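Local structure of lysin (Enterococcus phage IMEEF1, 6IST) at residues E181-I186 with R190-T195; Y172-T175 with S179-Q182; L8-G13 with M37-G42; D31-V36 with G89-A94. The protein probably degrades the cell wall of enterococcal hosts as a phage lysin, through a calcium-binding CHAP domain of the cysteine peptidase type. All coordinates share one frame; numbering follows the deposited sequence.

In the fold
The four contacts fall into two pairs. Interactions 3 and 4 come first along the chain and lie in the N-terminal peptidase (C51/CHAP) region, with centres 10 Å apart; they share helix 29-41, which packs against helix 4-13 and against strand 90-94. Interactions 2 and 1 follow, again with centres 10 Å apart, and share strand 180-186, the middle strand of a three-stranded meander 169-174, 180-186, 189-192 within a mixed sheet. Between the pairs the centres are 22 to 28 Å apart and no atoms touch, yet strand 43-44, just after helix 29-41, joins the edge of that mixed sheet. Asp35 joins interactions 3 and 4 through Tyr10, whereas the calcium site belongs to interaction 4.

Interaction 1 of 4, residues E181-I186 with R190-T195; sequences EQWFVI and RIYLPT
Trp183 and Tyr192 face each other as a non-hydrogen-bonded antiparallel pair, and with Arg190 they account for nearly half of the surface buried here. Tyr192 lays its CB over the six-membered ring of Trp183, a CH-pi contact 3.7 Å from the ring centroid and almost on its normal. Its CG stands opposite the backbone N (chi1 168°), which swings the phenol ring past the indole toward Glu181, where Tyr192 CE1 rests 3.7 Å from Glu181 CG. The two aromatic rings meet obliquely, their planes 57° apart. At its far rim the indole carbon CZ3 lies 3.4 Å from Arg190 NH1, while Arg190 NE bonds the backbone oxygen of Leu232. Rotation of the indole is fixed from the other end: Trp183 NE1 donates in its ring plane to Glu181 OE1, 2.8 Å away. The ring of Tyr171 on strand 169-174 also meets the indole, the two planes nearly parallel.

On the reverse face Phe184 CB touches Leu193 CD2 at 3.8 Å, and Ile186 CG2 meets Ile191 CD1; apolar side chains of another protein chain in the assembly pack against this face. Phe184 and Ile191 exchange both backbone hydrogen bonds, and Leu193 N adds a third to Gln182 O at 2.9 Å. The arrangement is a tight antiparallel beta hairpin, formed by strands 180-186 and 189-192 at one end of the mixed sheet.

Interaction 2 of 4, residues Y172-T175 with S179-Q182; sequences YKRT and STEQ
Tyr172 and Gln182 start from a non-hydrogen-bonded pair and extend alongside each other in one direction. The extended Gln182 chain follows the tyrosine ring closely enough to bring OE1 to 3.3 Å from Tyr172 CE1, the amide plane turned 57° from the ring. A water joins their ends, donating to Gln182 OE1 at 2.7 Å and hydrogen-bonding Tyr172 OH. On the same face Arg174 bends at chi2 (69°), folding its guanidinium back over the hairpin; NH1 donates in the guanidinium plane to Thr180 OG1, 2.9 Å away.

Strands 169-174 and 180-186 form a beta hairpin, with Lys173 and Glu181 as a hydrogen-bonded pair, linked N to O in both directions. Beneath it, their side chains also lie alongside. Lys173 is fully stretched, which leaves NZ 4.8 Å from Glu181 OE1; a water bridges the two, Glu229 forms the salt bridge to NZ, and Glu181 OE1 also accepts Trp183 NE1.

Near the turn, Thr175 OG1 and Ser179 OG each sit between their own backbone N and carbonyl carbon, a choice that turns both hydroxyls together into a 2.6 Å hydrogen bond. Thr175 N also bonds Ser179 O. The remaining branch, Thr175 CG2, comes across the carboxylate of Glu181, 3.4 Å from OE2.

Interaction 3 of 4, residues L8-G13 with M37-G42; sequences LSYVNG and MQRFFG
Helices 4-13 and 29-41 come together here at a distance, Tyr10 CA and Phe40 CA lying 9.9 Å apart, so that long side chains have to fill the interval. Both helices belong to the N-terminal peptidase (C51/CHAP) region of the lysin, and this is a small contact at its surface, burying 150 Å².

Tyr10 does all the work for its helix. With CG opposite the backbone N (chi1 179°), its ring projects straight at the other helix and is met by two neighbours in sequence. Phe40 presents its ring edge to the base of the tyrosine: Phe40 CZ is 3.7 Å from Tyr10 CB, close to the phenylalanine plane, and Phe40 CE2 lies 3.8 Å from Tyr10 CD2. The two rings are inclined at 59°, with centroids 5.7 Å apart, in neither a stacked nor a T-shaped pose. Asp6 and Val7 of helix 4-13 pack on Phe40 as well.

At the other end of the ring, Arg39 reaches back with an extended chain and crosses the phenol at about a right angle; its CD is 3.6 Å from Tyr10 CZ. Both polar ends are organised by Asp35, one turn earlier on the same helix as Arg39: its OD1 forms a salt bridge with Arg39 NH2, which would hold the guanidinium near the phenol oxygen. The other carboxylate oxygen, Asp35 OD2, meets Tyr10 OH in a probable short hydrogen bond.

Interaction 4 of 4, residues D31-V36 with G89-A94; sequences DLTVDV and GHTGIA. With CA (calcium ion), chain E.
Thr33 and Thr91 join helix 29-41 to strand 90-94 in the buried heart of the CHAP domain, where, as in papain-like peptidases, a helix packs against an antiparallel sheet. The two axes approach to 7.4 Å at 47°, and the closest backbones are those of Thr33 and Gly92, CA to CA 6.0 Å; on either side of Gly92, Thr91 and Ile93 point their side chains at the helix.

From the helix, Thr33 CB points at the strand and lies 3.9 Å from both Thr91 OG1 and Thr91 CG2. Its methyl, CG2, stays beside its own carbonyl carbon and only grazes Thr91 OG1. The hydroxyl branch, turned to the side of the backbone N (chi1 -75°), does the reaching: Thr33 OG1 donates to Thr91 OG1 at 2.9 Å, with Thr91 CG2 at 3.3 Å and Ile93 CD1 at 4.0 Å from the same Thr33 OG1. Thr91 OG1 is itself bonded to Met78 O on strand 77-80, so a chain of two bonds carries the helix onto the sheet and satisfies both buried hydroxyls.

Next to Thr91, His90 NE2 bonds Asp108, and the His90 side chain touches Cys29 at the start of the helix, consistent with a Cys-His-Asp catalytic triad. Asp31 turns away from the strand toward the calcium ion, whose other ligands are the side chains of Asp20 and Asp22 and the backbone oxygens of Trp24 and Gly26. Asp31 OD2 binds the calcium at 2.5 Å, and Asp31 OD1 accepts a hydrogen bond from Ala21 N.

Interaction 1 of 4, residues E181-I186 with R190-T195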
loop_
_atom_site.group_PDB
_atom_site.type_symbol
_atom_site.label_atom_id
_atom_site.label_comp_id
_atom_site.label_asym_id
_atom_site.label_seq_id
_atom_site.Cartn_x
_atom_site.Cartn_y
_atom_site.Cartn_z
ATOM N N GLU C 181 -7.781 -11.647 9.009
ATOM C CA GLU C 181 -8.102 -10.262 9.415
ATOM C C GLU C 181 -7.731 -9.259 8.379
ATOM O O GLU C 181 -6.715 -9.419 7.725
ATOM C CB GLU C 181 -7.271 -9.934 10.613
ATOM C CG GLU C 181 -7.626 -10.759 11.853
ATOM C CD GLU C 181 -6.684 -10.464 13.033
ATOM O OE1 GLU C 181 -5.607 -9.804 12.885
ATOM O OE2 GLU C 181 -6.992 -10.969 14.133
ATOM N N GLN C 182 -8.526 -8.208 8.223
ATOM C CA GLN C 182 -8.148 -7.155 7.332
ATOM C C GLN C 182 -7.634 -5.982 8.205
ATOM O O GLN C 182 -8.306 -5.647 9.238
ATOM C CB GLN C 182 -9.347 -6.707 6.502
ATOM C CG GLN C 182 -10.030 -7.783 5.662
ATOM C CD GLN C 182 -10.834 -7.247 4.510
ATOM O OE1 GLN C 182 -10.511 -6.173 3.926
ATOM N NE2 GLN C 182 -11.900 -7.977 4.153
ATOM N N TRP C 183 -6.544 -5.342 7.759
ATOM C CA TRP C 183 -5.885 -4.275 8.459
ATOM C C TRP C 183 -5.685 -3.090 7.539
ATOM O O TRP C 183 -5.470 -3.291 6.372
ATOM C CB TRP C 183 -4.534 -4.756 8.982
ATOM C CG TRP C 183 -4.621 -5.687 10.122
ATOM C CD1 TRP C 183 -4.912 -7.001 10.091
ATOM C CD2 TRP C 183 -4.418 -5.343 11.495
ATOM N NE1 TRP C 183 -4.924 -7.516 11.360
ATOM C CE2 TRP C 183 -4.585 -6.520 12.244
ATOM C CE3 TRP C 183 -4.100 -4.145 12.145
ATOM C CZ2 TRP C 183 -4.435 -6.549 13.621
ATOM C CZ3 TRP C 183 -3.915 -4.170 13.516
ATOM C CH2 TRP C 183 -4.066 -5.368 14.242
ATOM N N PHE C 184 -5.773 -1.883 8.075
ATOM C CA PHE C 184 -5.648 -0.623 7.306
ATOM C C PHE C 184 -4.495 0.165 7.815
ATOM O O PHE C 184 -4.417 0.445 8.982
ATOM C CB PHE C 184 -6.943 0.103 7.427
ATOM C CG PHE C 184 -7.054 1.407 6.676
ATOM C CD1 PHE C 184 -6.636 1.539 5.389
ATOM C CD2 PHE C 184 -7.676 2.478 7.294
ATOM C CE1 PHE C 184 -6.779 2.740 4.733
ATOM C CE2 PHE C 184 -7.855 3.686 6.644
ATOM C CZ PHE C 184 -7.384 3.808 5.351
ATOM N N VAL C 185 -3.610 0.559 6.909
ATOM C CA VAL C 185 -2.493 1.406 7.229
ATOM C C VAL C 185 -2.830 2.805 6.804
ATOM O O VAL C 185 -3.238 3.021 5.658
ATOM C CB VAL C 185 -1.228 0.890 6.495
ATOM C CG1 VAL C 185 -0.046 1.830 6.672
ATOM C CG2 VAL C 185 -0.939 -0.509 6.994
ATOM N N ILE C 186 -2.723 3.735 7.753
ATOM C CA ILE C 186 -3.012 5.133 7.519
ATOM C C ILE C 186 -2.289 5.965 8.572
ATOM O O ILE C 186 -2.272 5.594 9.733
ATOM C CB ILE C 186 -4.540 5.413 7.598
ATOM C CG1 ILE C 186 -4.842 6.899 7.407
ATOM C CG2 ILE C 186 -5.143 4.894 8.886
ATOM C CD1 ILE C 186 -6.268 7.250 7.092
ATOM N N ARG C 190 -1.630 1.401 12.098
ATOM C CA ARG C 190 -2.378 0.302 11.559
ATOM C C ARG C 190 -3.677 0.094 12.339
ATOM O O ARG C 190 -3.721 0.158 13.561
ATOM C CB ARG C 190 -1.531 -0.939 11.438
ATOM C CG ARG C 190 -1.089 -1.548 12.703
ATOM C CD ARG C 190 0.065 -2.543 12.434
ATOM N NE ARG C 190 0.685 -2.808 13.721
ATOM C CZ ARG C 190 0.289 -3.720 14.591
ATOM N NH1 ARG C 190 -0.687 -4.583 14.321
ATOM N NH2 ARG C 190 0.922 -3.805 15.741
ATOM N N ILE C 191 -4.750 -0.133 11.627
ATOM C CA ILE C 191 -6.077 -0.289 12.242
ATOM C C ILE C 191 -6.660 -1.619 11.846
ATOM O O ILE C 191 -6.744 -1.890 10.689
ATOM C CB ILE C 191 -7.032 0.814 11.773
ATOM C CG1 ILE C 191 -6.371 2.173 12.059
ATOM C CG2 ILE C 191 -8.406 0.629 12.442
ATOM C CD1 ILE C 191 -7.239 3.392 11.798
ATOM N N TYR C 192 -7.011 -2.466 12.805
ATOM C CA TYR C 192 -7.791 -3.666 12.560
ATOM C C TYR C 192 -9.211 -3.282 12.151
ATOM O O TYR C 192 -9.863 -2.446 12.794
ATOM C CB TYR C 192 -7.806 -4.625 13.770
ATOM C CG TYR C 192 -8.812 -5.716 13.642
ATOM C CD1 TYR C 192 -8.628 -6.721 12.714
ATOM C CD2 TYR C 192 -9.938 -5.778 14.473
ATOM C CE1 TYR C 192 -9.570 -7.737 12.555
ATOM C CE2 TYR C 192 -10.877 -6.785 14.335
ATOM C CZ TYR C 192 -10.672 -7.775 13.389
ATOM O OH TYR C 192 -11.533 -8.788 13.210
ATOM N N LEU C 193 -9.654 -3.796 11.006
ATOM C CA LEU C 193 -10.971 -3.494 10.501
ATOM C C LEU C 193 -12.009 -4.562 10.971
ATOM O O LEU C 193 -12.043 -5.657 10.479
ATOM C CB LEU C 193 -10.917 -3.464 8.976
ATOM C CG LEU C 193 -9.991 -2.410 8.383
ATOM C CD1 LEU C 193 -9.852 -2.720 6.888
ATOM C CD2 LEU C 193 -10.352 -0.962 8.677
ATOM N N PRO C 194 -12.896 -4.222 11.919
ATOM C CA PRO C 194 -13.756 -5.273 12.514
ATOM C C PRO C 194 -14.911 -5.784 11.667
ATOM O O PRO C 194 -15.331 -6.929 11.853
ATOM C CB PRO C 194 -14.290 -4.632 13.810
ATOM C CG PRO C 194 -13.504 -3.391 13.998
ATOM C CD PRO C 194 -12.939 -2.962 12.672
ATOM N N THR C 195 -15.409 -4.964 10.759
ATOM C CA THR C 195 -16.542 -5.339 9.941
ATOM C C THR C 195 -16.321 -4.945 8.536
ATOM O O THR C 195 -15.439 -4.132 8.256
ATOM C CB THR C 195 -17.875 -4.664 10.405
ATOM O OG1 THR C 195 -17.919 -3.255 10.032
ATOM C CG2 THR C 195 -18.158 -4.914 11.948
#

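Interaction 2 of 4, residues Y172-T175 with S179-Q182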
loop_
_atom_site.group_PDB
_atom_site.type_symbol
_atom_site.label_atom_id
_atom_site.label_comp_id
_atom_site.label_asym_id
_atom_site.label_seq_id
_atom_site.Cartn_x
_atom_site.Cartn_y
_atom_site.Cartn_z
ATOM N N TYR C 172 -3.972 -8.117 4.490
ATOM C CA TYR C 172 -4.672 -9.148 5.231
ATOM C C TYR C 172 -3.683 -9.896 6.008
ATOM O O TYR C 172 -2.570 -10.105 5.603
ATOM C CB TYR C 172 -5.444 -10.138 4.399
ATOM C CG TYR C 172 -6.414 -9.597 3.417
ATOM C CD1 TYR C 172 -7.026 -8.370 3.565
ATOM C CD2 TYR C 172 -6.794 -10.364 2.352
ATOM C CE1 TYR C 172 -7.960 -7.898 2.621
ATOM C CE2 TYR C 172 -7.733 -9.911 1.421
ATOM C CZ TYR C 172 -8.328 -8.702 1.566
ATOM O OH TYR C 172 -9.254 -8.272 0.607
ATOM N N LYS C 173 -4.152 -10.412 7.140
ATOM C CA LYS C 173 -3.250 -11.217 8.016
ATOM C C LYS C 173 -3.946 -12.553 8.340
ATOM O O LYS C 173 -5.116 -12.603 8.672
ATOM C CB LYS C 173 -2.928 -10.450 9.310
ATOM C CG LYS C 173 -2.191 -11.221 10.406
ATOM C CD LYS C 173 -2.143 -10.403 11.701
ATOM C CE LYS C 173 -1.236 -11.119 12.723
ATOM N NZ LYS C 173 -0.931 -10.296 13.927
ATOM N N ARG C 174 -3.226 -13.628 8.120
ATOM C CA ARG C 174 -3.695 -14.974 8.425
ATOM C C ARG C 174 -3.181 -15.264 9.820
ATOM O O ARG C 174 -1.981 -15.302 10.045
ATOM C CB ARG C 174 -3.091 -15.963 7.417
ATOM C CG ARG C 174 -3.617 -17.370 7.534
ATOM C CD ARG C 174 -5.044 -17.453 7.104
ATOM N NE ARG C 174 -5.536 -18.810 7.122
ATOM C CZ ARG C 174 -6.817 -19.146 6.990
ATOM N NH1 ARG C 174 -7.770 -18.209 6.860
ATOM N NH2 ARG C 174 -7.156 -20.442 7.006
ATOM N N THR C 175 -4.085 -15.414 10.755
ATOM C CA THR C 175 -3.711 -15.502 12.162
ATOM C C THR C 175 -3.323 -16.942 12.507
ATOM O O THR C 175 -3.711 -17.841 11.802
ATOM C CB THR C 175 -4.864 -15.073 13.068
ATOM O OG1 THR C 175 -5.995 -15.900 12.805
ATOM C CG2 THR C 175 -5.238 -13.614 12.797
ATOM N N SER C 179 -7.706 -17.613 11.032
ATOM C CA SER C 179 -8.682 -16.641 10.520
ATOM C C SER C 179 -7.921 -15.662 9.606
ATOM O O SER C 179 -6.700 -15.539 9.691
ATOM C CB SER C 179 -9.345 -15.873 11.660
ATOM O OG SER C 179 -8.399 -15.118 12.405
ATOM N N THR C 180 -8.661 -14.921 8.807
ATOM C CA THR C 180 -8.060 -13.855 8.031
ATOM C C THR C 180 -8.634 -12.480 8.442
ATOM O O THR C 180 -9.811 -12.229 8.289
ATOM C CB THR C 180 -8.259 -14.094 6.529
ATOM O OG1 THR C 180 -7.767 -15.408 6.179
ATOM C CG2 THR C 180 -7.431 -12.996 5.744
ATOM N N GLU C 181 -7.781 -11.647 9.009
ATOM C CA GLU C 181 -8.102 -10.262 9.415
ATOM C C GLU C 181 -7.731 -9.259 8.379
ATOM O O GLU C 181 -6.715 -9.419 7.725
ATOM C CB GLU C 181 -7.271 -9.934 10.613
ATOM C CG GLU C 181 -7.626 -10.759 11.853
ATOM C CD GLU C 181 -6.684 -10.464 13.033
ATOM O OE1 GLU C 181 -5.607 -9.804 12.885
ATOM O OE2 GLU C 181 -6.992 -10.969 14.133
ATOM N N GLN C 182 -8.526 -8.208 8.223
ATOM C CA GLN C 182 -8.148 -7.155 7.332
ATOM C C GLN C 182 -7.634 -5.982 8.205
ATOM O O GLN C 182 -8.306 -5.647 9.238
ATOM C CB GLN C 182 -9.347 -6.707 6.502
ATOM C CG GLN C 182 -10.030 -7.783 5.662
ATOM C CD GLN C 182 -10.834 -7.247 4.510
ATOM O OE1 GLN C 182 -10.511 -6.173 3.926
ATOM N NE2 GLN C 182 -11.900 -7.977 4.153
HETATM O O HOH W 1 -10.417 -5.911 1.285
HETATM O O HOH W 2 -3.818 -10.154 14.787
#

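Interaction 3 of 4, residues L8-G13 with M37-G42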
loop_
_atom_site.group_PDB
_atom_site.type_symbol
_atom_site.label_atom_id
_atom_site.label_comp_id
_atom_site.label_asym_id
_atom_site.label_seq_id
_atom_site.Cartn_x
_atom_site.Cartn_y
_atom_site.Cartn_z
ATOM N N LEU C 8 -6.808 -10.932 -21.404
ATOM C CA LEU C 8 -6.906 -12.053 -22.299
ATOM C C LEU C 8 -5.736 -12.173 -23.255
ATOM O O LEU C 8 -5.305 -13.271 -23.571
ATOM C CB LEU C 8 -8.205 -11.989 -23.116
ATOM C CG LEU C 8 -9.507 -12.017 -22.288
ATOM C CD1 LEU C 8 -10.717 -11.780 -23.161
ATOM C CD2 LEU C 8 -9.569 -13.343 -21.552
ATOM N N SER C 9 -5.236 -11.046 -23.726
ATOM C CA SER C 9 -4.001 -11.079 -24.528
ATOM C C SER C 9 -2.845 -11.731 -23.759
ATOM O O SER C 9 -2.183 -12.619 -24.234
ATOM C CB SER C 9 -3.645 -9.685 -24.965
ATOM O OG SER C 9 -2.474 -9.766 -25.722
ATOM N N TYR C 10 -2.651 -11.297 -22.536
ATOM C CA TYR C 10 -1.586 -11.819 -21.699
ATOM C C TYR C 10 -1.760 -13.320 -21.428
ATOM O O TYR C 10 -0.839 -14.122 -21.644
ATOM C CB TYR C 10 -1.515 -11.032 -20.376
ATOM C CG TYR C 10 -0.448 -11.564 -19.472
ATOM C CD1 TYR C 10 0.889 -11.306 -19.704
ATOM C CD2 TYR C 10 -0.785 -12.361 -18.415
ATOM C CE1 TYR C 10 1.893 -11.843 -18.879
ATOM C CE2 TYR C 10 0.192 -12.894 -17.570
ATOM C CZ TYR C 10 1.520 -12.653 -17.812
ATOM O OH TYR C 10 2.453 -13.231 -16.946
ATOM N N VAL C 11 -2.950 -13.699 -20.992
ATOM C CA VAL C 11 -3.255 -15.121 -20.725
ATOM C C VAL C 11 -3.095 -16.008 -21.960
ATOM O O VAL C 11 -2.384 -17.015 -21.900
ATOM C CB VAL C 11 -4.626 -15.281 -20.082
ATOM C CG1 VAL C 11 -4.983 -16.735 -19.895
ATOM C CG2 VAL C 11 -4.558 -14.628 -18.711
ATOM N N ASN C 12 -3.690 -15.615 -23.077
ATOM C CA ASN C 12 -3.508 -16.390 -24.290
ATOM C C ASN C 12 -2.013 -16.488 -24.734
ATOM O O ASN C 12 -1.590 -17.525 -25.258
ATOM C CB ASN C 12 -4.398 -15.862 -25.382
ATOM C CG ASN C 12 -5.848 -16.299 -25.210
ATOM O OD1 ASN C 12 -6.125 -17.490 -25.011
ATOM N ND2 ASN C 12 -6.783 -15.347 -25.325
ATOM N N GLY C 13 -1.251 -15.423 -24.499
ATOM C CA GLY C 13 0.207 -15.358 -24.701
ATOM C C GLY C 13 0.988 -16.327 -23.839
ATOM O O GLY C 13 2.076 -16.715 -24.172
ATOM N N MET C 37 -3.553 -12.152 -11.395
ATOM C CA MET C 37 -4.160 -11.260 -10.493
ATOM C C MET C 37 -3.115 -10.218 -9.942
ATOM O O MET C 37 -3.475 -9.036 -9.789
ATOM C CB MET C 37 -4.812 -12.010 -9.338
ATOM C CG MET C 37 -6.198 -12.682 -9.580
ATOM S SD MET C 37 -7.477 -11.736 -10.373
ATOM C CE MET C 37 -7.200 -12.197 -12.116
ATOM N N GLN C 38 -1.902 -10.637 -9.611
ATOM C CA GLN C 38 -0.870 -9.713 -9.140
ATOM C C GLN C 38 -0.499 -8.653 -10.208
ATOM O O GLN C 38 -0.523 -7.503 -9.938
ATOM C CB GLN C 38 0.382 -10.437 -8.745
ATOM C CG GLN C 38 0.341 -11.127 -7.433
ATOM C CD GLN C 38 1.745 -11.600 -7.000
ATOM O OE1 GLN C 38 2.188 -11.342 -5.882
ATOM N NE2 GLN C 38 2.469 -12.223 -7.930
ATOM N N ARG C 39 -0.256 -9.067 -11.443
ATOM C CA ARG C 39 0.150 -8.110 -12.479
ATOM C C ARG C 39 -0.939 -7.135 -12.828
ATOM O O ARG C 39 -0.659 -5.968 -13.105
ATOM C CB ARG C 39 0.386 -8.823 -13.794
ATOM C CG ARG C 39 1.692 -9.444 -13.895
ATOM C CD ARG C 39 1.852 -10.055 -15.296
ATOM N NE ARG C 39 2.841 -11.059 -15.037
ATOM C CZ ARG C 39 4.142 -10.837 -14.908
ATOM N NH1 ARG C 39 4.689 -9.638 -15.151
ATOM N NH2 ARG C 39 4.905 -11.863 -14.603
ATOM N N PHE C 40 -2.184 -7.606 -12.921
ATOM C CA PHE C 40 -3.238 -6.735 -13.378
ATOM C C PHE C 40 -4.017 -5.998 -12.313
ATOM O O PHE C 40 -4.467 -4.848 -12.535
ATOM C CB PHE C 40 -4.178 -7.478 -14.266
ATOM C CG PHE C 40 -3.581 -7.779 -15.621
ATOM C CD1 PHE C 40 -3.703 -6.863 -16.665
ATOM C CD2 PHE C 40 -2.940 -8.932 -15.821
ATOM C CE1 PHE C 40 -3.081 -7.106 -17.870
ATOM C CE2 PHE C 40 -2.304 -9.201 -16.996
ATOM C CZ PHE C 40 -2.380 -8.289 -18.029
ATOM N N PHE C 41 -4.221 -6.630 -11.191
ATOM C CA PHE C 41 -5.031 -6.044 -10.126
ATOM C C PHE C 41 -4.291 -5.746 -8.826
ATOM O O PHE C 41 -4.891 -5.246 -7.911
ATOM C CB PHE C 41 -6.176 -6.978 -9.834
ATOM C CG PHE C 41 -7.138 -7.057 -10.951
ATOM C CD1 PHE C 41 -8.029 -6.050 -11.132
ATOM C CD2 PHE C 41 -7.120 -8.125 -11.842
ATOM C CE1 PHE C 41 -8.950 -6.131 -12.158
ATOM C CE2 PHE C 41 -7.986 -8.168 -12.900
ATOM C CZ PHE C 41 -8.855 -7.141 -13.079
ATOM N N GLY C 42 -3.031 -6.097 -8.747
ATOM C CA GLY C 42 -2.234 -5.846 -7.535
ATOM C C GLY C 42 -2.754 -6.704 -6.379
ATOM O O GLY C 42 -2.494 -6.380 -5.214
#

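Interaction 4 of 4, residues D31-V36 with G89-A94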
loop_
_atom_site.group_PDB
_atom_site.type_symbol
_atom_site.label_atom_id
_atom_site.label_comp_id
_atom_site.label_asym_id
_atom_site.label_seq_id
_atom_site.Cartn_x
_atom_site.Cartn_y
_atom_site.Cartn_z
ATOM N N ASP C 31 -0.332 -20.794 -9.422
ATOM C CA ASP C 31 0.659 -19.913 -9.948
ATOM C C ASP C 31 0.140 -19.022 -11.071
ATOM O O ASP C 31 0.511 -17.886 -11.124
ATOM C CB ASP C 31 1.901 -20.646 -10.426
ATOM C CG ASP C 31 2.726 -21.196 -9.276
ATOM O OD1 ASP C 31 3.242 -20.407 -8.456
ATOM O OD2 ASP C 31 2.873 -22.424 -9.204
ATOM N N LEU C 32 -0.666 -19.571 -11.985
ATOM C CA LEU C 32 -1.171 -18.762 -13.069
ATOM C C LEU C 32 -2.130 -17.698 -12.579
ATOM O O LEU C 32 -2.008 -16.511 -12.922
ATOM C CB LEU C 32 -1.945 -19.643 -14.071
ATOM C CG LEU C 32 -2.556 -18.873 -15.247
ATOM C CD1 LEU C 32 -1.435 -18.123 -15.919
ATOM C CD2 LEU C 32 -3.173 -19.852 -16.216
ATOM N N THR C 33 -3.078 -18.120 -11.740
ATOM C CA THR C 33 -4.090 -17.208 -11.219
ATOM C C THR C 33 -3.400 -16.142 -10.417
ATOM O O THR C 33 -3.740 -14.970 -10.500
ATOM C CB THR C 33 -5.124 -18.006 -10.366
ATOM O OG1 THR C 33 -5.986 -18.739 -11.293
ATOM C CG2 THR C 33 -6.002 -17.104 -9.492
ATOM N N VAL C 34 -2.430 -16.534 -9.618
ATOM C CA VAL C 34 -1.750 -15.530 -8.787
ATOM C C VAL C 34 -0.935 -14.549 -9.654
ATOM O O VAL C 34 -1.007 -13.370 -9.435
ATOM C CB VAL C 34 -0.809 -16.162 -7.749
ATOM C CG1 VAL C 34 0.136 -15.121 -7.166
ATOM C CG2 VAL C 34 -1.652 -16.890 -6.726
ATOM N N ASP C 35 -0.323 -15.040 -10.717
ATOM C CA ASP C 35 0.464 -14.184 -11.555
ATOM C C ASP C 35 -0.448 -13.146 -12.167
ATOM O O ASP C 35 -0.134 -11.949 -12.231
ATOM C CB ASP C 35 1.166 -15.001 -12.605
ATOM C CG ASP C 35 2.030 -14.144 -13.561
ATOM O OD1 ASP C 35 3.029 -13.515 -13.133
ATOM O OD2 ASP C 35 1.682 -14.101 -14.762
ATOM N N VAL C 36 -1.481 -13.620 -12.832
ATOM C CA VAL C 36 -2.400 -12.692 -13.480
ATOM C C VAL C 36 -3.059 -11.691 -12.534
ATOM O O VAL C 36 -3.133 -10.472 -12.811
ATOM C CB VAL C 36 -3.455 -13.446 -14.265
ATOM C CG1 VAL C 36 -4.446 -12.495 -14.911
ATOM C CG2 VAL C 36 -2.803 -14.370 -15.247
ATOM N N GLY C 89 -8.218 -28.082 -4.757
ATOM C CA GLY C 89 -8.808 -27.265 -5.799
ATOM C C GLY C 89 -8.046 -27.251 -7.114
ATOM O O GLY C 89 -7.017 -27.867 -7.295
ATOM N N HIS C 90 -8.630 -26.538 -8.063
ATOM C CA HIS C 90 -7.938 -26.214 -9.303
ATOM C C HIS C 90 -8.415 -24.843 -9.691
ATOM O O HIS C 90 -9.474 -24.434 -9.277
ATOM C CB HIS C 90 -8.319 -27.265 -10.353
ATOM C CG HIS C 90 -7.657 -27.044 -11.666
ATOM N ND1 HIS C 90 -6.300 -27.051 -11.851
ATOM C CD2 HIS C 90 -8.203 -26.748 -12.855
ATOM C CE1 HIS C 90 -6.024 -26.765 -13.111
ATOM N NE2 HIS C 90 -7.181 -26.576 -13.739
ATOM N N THR C 91 -7.662 -24.164 -10.562
ATOM C CA THR C 91 -8.026 -22.836 -11.009
ATOM C C THR C 91 -7.419 -22.609 -12.353
ATOM O O THR C 91 -6.644 -23.393 -12.810
ATOM C CB THR C 91 -7.571 -21.779 -9.991
ATOM O OG1 THR C 91 -8.066 -20.493 -10.369
ATOM C CG2 THR C 91 -6.007 -21.723 -9.841
ATOM N N GLY C 92 -7.928 -21.579 -13.018
ATOM C CA GLY C 92 -7.368 -21.150 -14.308
ATOM C C GLY C 92 -8.231 -19.942 -14.719
ATOM O O GLY C 92 -9.059 -19.446 -13.950
ATOM N N ILE C 93 -7.989 -19.378 -15.908
ATOM C CA ILE C 93 -8.673 -18.170 -16.290
ATOM C C ILE C 93 -9.580 -18.438 -17.489
ATOM O O ILE C 93 -9.038 -18.846 -18.537
ATOM C CB ILE C 93 -7.699 -17.052 -16.695
ATOM C CG1 ILE C 93 -6.646 -16.727 -15.582
ATOM C CG2 ILE C 93 -8.465 -15.772 -17.055
ATOM C CD1 ILE C 93 -7.213 -16.311 -14.242
ATOM N N ALA C 94 -10.823 -18.008 -17.407
ATOM C CA ALA C 94 -11.853 -18.211 -18.526
ATOM C C ALA C 94 -11.455 -17.229 -19.620
ATOM O O ALA C 94 -11.214 -16.057 -19.354
ATOM C CB ALA C 94 -13.237 -17.931 -18.062
HETATM CA CA CA E . 5.089 -22.740 -8.115
#